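Local structure of glycoside hydrolase family 81 (Clostridium thermocellum, 6FOP) at residues G313-E318 with I653-S658. The protein probably hydrolyses beta-1,3-glucans such as laminarin as a family 81 glucanase of the cellulosome. Residues are numbered along the deposited sequence; the frame is centred on the assembly and turned at random. Where two conformers were deposited one is given.
Sequences GTYDRE and ICNLDS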
ATOM      1  N   GLY A 313     -23.773  17.802  14.862  1.00 16.85           N
ATOM      2  CA  GLY A 313     -24.571  17.731  13.646  1.00 16.49           C
ATOM      3  C   GLY A 313     -25.951  18.336  13.732  1.00 16.52           C
ATOM      4  O   GLY A 313     -26.514  18.504  14.815  1.00 18.84           O
ATOM      5  N   THR A 314     -26.513  18.604  12.553  1.00 16.23           N
ATOM      6  CA  THR A 314     -27.866  19.119  12.399  1.00 16.46           C
ATOM      7  C   THR A 314     -28.942  18.025  12.411  1.00 16.04           C
ATOM      8  O   THR A 314     -30.089  18.281  12.012  1.00 17.50           O
ATOM      9  CB  THR A 314     -27.979  19.901  11.086  1.00 17.10           C
ATOM     10  OG1 THR A 314     -27.694  19.036   9.988  1.00 17.73           O
ATOM     11  CG2 THR A 314     -27.032  21.095  11.045  1.00 19.46           C
ATOM     12  N   TYR A 315     -28.604  16.838  12.894  1.00 16.68           N
ATOM     13  CA  TYR A 315     -29.563  15.721  12.973  1.00 16.31           C
ATOM     14  C   TYR A 315     -30.696  15.963  13.970  1.00 16.24           C
ATOM     15  O   TYR A 315     -30.521  16.642  14.983  1.00 17.81           O
ATOM     16  CB  TYR A 315     -28.867  14.379  13.320  1.00 17.35           C
ATOM     17  CG  TYR A 315     -27.629  14.496  14.163  1.00 17.68           C
ATOM     18  CD1 TYR A 315     -27.649  14.968  15.476  1.00 18.08           C
ATOM     19  CD2 TYR A 315     -26.406  14.184  13.625  1.00 17.28           C
ATOM     20  CE1 TYR A 315     -26.479  15.098  16.224  1.00 18.29           C
ATOM     21  CE2 TYR A 315     -25.234  14.319  14.343  1.00 17.23           C
ATOM     22  CZ  TYR A 315     -25.267  14.776  15.637  1.00 17.49           C
ATOM     23  OH  TYR A 315     -24.085  14.938  16.322  1.00 18.13           O
ATOM     24  N   ASP A 316     -31.852  15.379  13.660  1.00 15.75           N
ATOM     25  CA  ASP A 316     -32.886  15.134  14.677  1.00 15.81           C
ATOM     26  C   ASP A 316     -32.281  14.117  15.657  1.00 15.89           C
ATOM     27  O   ASP A 316     -32.056  12.945  15.299  1.00 15.89           O
ATOM     28  CB  ASP A 316     -34.162  14.632  13.954  1.00 16.23           C
ATOM     29  CG  ASP A 316     -35.219  14.044  14.864  1.00 17.29           C
ATOM     30  OD1 ASP A 316     -35.101  14.045  16.082  1.00 18.85           O
ATOM     31  OD2 ASP A 316     -36.197  13.515  14.306  1.00 19.59           O
ATOM     32  N   ARG A 317     -31.994  14.582  16.871  1.00 15.92           N
ATOM     33  CA  ARG A 317     -31.317  13.737  17.867  1.00 15.88           C
ATOM     34  C   ARG A 317     -32.145  12.507  18.237  1.00 14.69           C
ATOM     35  O   ARG A 317     -31.581  11.465  18.503  1.00 15.93           O
ATOM     36  CB  ARG A 317     -30.977  14.490  19.150  1.00 19.23           C
ATOM     37  CG  ARG A 317     -30.084  15.671  18.966  1.00 23.24           C
ATOM     38  CD  ARG A 317     -29.800  16.315  20.328  1.00 25.88           C
ATOM     39  NE  ARG A 317     -28.909  15.515  21.176  1.00 26.04           N
ATOM     40  CZ  ARG A 317     -27.600  15.356  20.965  1.00 25.44           C
ATOM     41  NH1 ARG A 317     -27.011  15.968  19.946  1.00 25.48           N
ATOM     42  NH2 ARG A 317     -26.877  14.608  21.798  1.00 24.25           N
ATOM     43  N   GLU A 318     -33.478  12.654  18.297  1.00 15.43           N
ATOM     44  CA  GLU A 318     -34.326  11.516  18.659  1.00 15.90           C
ATOM     45  C   GLU A 318     -34.296  10.462  17.565  1.00 14.59           C
ATOM     46  O   GLU A 318     -34.312   9.255  17.852  1.00 15.56           O
ATOM     47  CB  GLU A 318     -35.765  11.981  18.969  1.00 17.36           C
ATOM     48  CG  GLU A 318     -35.789  12.865  20.221  1.00 20.77           C
ATOM     49  CD  GLU A 318     -37.161  13.053  20.833  1.00 23.62           C
ATOM     50  OE1 GLU A 318     -37.874  12.048  20.975  1.00 26.18           O
ATOM     51  OE2 GLU A 318     -37.476  14.199  21.216  1.00 25.98           O
ATOM     52  N   ILE A 653     -22.984  12.860   7.747  1.00 13.37           N
ATOM     53  CA  ILE A 653     -23.493  13.875   6.837  1.00 14.23           C
ATOM     54  C   ILE A 653     -23.905  15.144   7.597  1.00 14.34           C
ATOM     55  O   ILE A 653     -23.560  16.265   7.196  1.00 14.42           O
ATOM     56  CB  ILE A 653     -24.685  13.324   6.034  1.00 14.65           C
ATOM     57  CG1 ILE A 653     -24.227  12.235   5.059  1.00 14.99           C
ATOM     58  CG2 ILE A 653     -25.371  14.443   5.269  1.00 15.65           C
ATOM     59  CD1 ILE A 653     -25.358  11.449   4.433  1.00 15.26           C
ATOM     60  N   CYS A 654     -24.624  14.957   8.708  1.00 13.99           N
ATOM     61  CA  CYS A 654     -25.154  16.114   9.456  1.00 15.59           C
ATOM     62  C   CYS A 654     -24.052  16.864  10.206  1.00 14.33           C
ATOM     63  O   CYS A 654     -24.148  18.077  10.403  1.00 15.54           O
ATOM     64  CB  CYS A 654     -26.234  15.684  10.424  1.00 16.47           C
ATOM     65  SG  CYS A 654     -27.752  15.134   9.607  1.00 18.36           S
ATOM     66  N   ASN A 655     -22.977  16.158  10.628  1.00 14.69           N
ATOM     67  CA  ASN A 655     -21.826  16.873  11.176  1.00 15.17           C
ATOM     68  C   ASN A 655     -21.146  17.739  10.111  1.00 14.68           C
ATOM     69  O   ASN A 655     -20.772  18.885  10.384  1.00 16.17           O
ATOM     70  CB  ASN A 655     -20.838  15.940  11.850  1.00 15.59           C
ATOM     71  CG  ASN A 655     -21.125  15.792  13.338  1.00 15.45           C
ATOM     72  OD1 ASN A 655     -21.007  16.757  14.098  1.00 17.64           O
ATOM     73  ND2 ASN A 655     -21.524  14.598  13.751  1.00 16.14           N
ATOM     74  N   LEU A 656     -20.962  17.220   8.894  1.00 15.39           N
ATOM     75  CA  LEU A 656     -20.368  18.067   7.853  1.00 15.40           C
ATOM     76  C   LEU A 656     -21.257  19.267   7.507  1.00 14.81           C
ATOM     77  O   LEU A 656     -20.779  20.359   7.248  1.00 16.36           O
ATOM     78  CB  LEU A 656     -20.006  17.260   6.602  1.00 16.17           C
ATOM     79  CG  LEU A 656     -18.896  16.220   6.816  1.00 16.45           C
ATOM     80  CD1 LEU A 656     -18.785  15.311   5.606  1.00 17.06           C
ATOM     81  CD2 LEU A 656     -17.575  16.878   7.126  1.00 19.52           C
ATOM     82  N   ASP A 657     -22.572  19.048   7.584  1.00 15.29           N
ATOM     83  CA  ASP A 657     -23.565  20.111   7.396  1.00 17.40           C
ATOM     84  C   ASP A 657     -23.363  21.282   8.383  1.00 16.86           C
ATOM     85  O   ASP A 657     -23.483  22.450   8.001  1.00 20.52           O
ATOM     86  CB  ASP A 657     -24.975  19.504   7.515  1.00 17.35           C
ATOM     87  CG  ASP A 657     -26.082  20.465   7.107  1.00 19.24           C
ATOM     88  OD1 ASP A 657     -25.942  21.269   6.150  1.00 19.80           O
ATOM     89  OD2 ASP A 657     -27.134  20.406   7.751  1.00 21.45           O
ATOM     90  N   SER A 658     -22.990  20.947   9.627  1.00 16.61           N
ATOM     91  CA  SER A 658     -22.760  21.920  10.665  0.65 17.66           C
ATOM     92  C   SER A 658     -21.338  22.495  10.674  1.00 17.30           C
ATOM     93  O   SER A 658     -21.141  23.717  10.799  1.00 19.08           O
ATOM     94  CB  SER A 658     -23.027  21.228  12.004  0.65 19.79           C
ATOM     95  OG  SER A 658     -22.782  22.111  13.046  0.65 20.85           O
TER
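T314 meets D657 of helix 646-659 side chain to side chain. Its OG1 donates to D657 OD2 over 2.7 Å; OD2 accepts on its anti lone pair, the one away from the other carboxylate oxygen, and the two side chains cross at about a right angle. D657 reaches out with CG anti to its backbone N (chi1 -170°). Nearly a turn earlier on the helix, C654 O accepts T314 N at 3.2 Å, the donor standing above the carbonyl plane (63° out of it). That carbonyl also accepts S658 N, its own helical i+4 donor, from the opposite face of its plane, while G313 CA makes a CA-H...O contact with the same oxygen. Beside this, Y315 CD2 packs on C654 CB at 3.5 Å, and the sulfur, SG, sits obliquely to the ring, 5.5 Å from its centroid. N655 ND2 lies at the ring's edge, its amide plane steeply inclined to the ring. The loop leading into helix 317-329 lies here against helix 646-659, the first and last helices of the mainly helical region, consistent with the (alpha/alpha)6 barrel of the six-hairpin clan; D316 is the N-cap of the incoming helix. In the second shell, K631 donates to T314 OG1 from helix 627-633, and the H651 ring meets that of Y315 with planes about 10° apart. D311 accepts from Y315 OH and pairs with R317, while N655 bridges H651 O and K312 N through its amide.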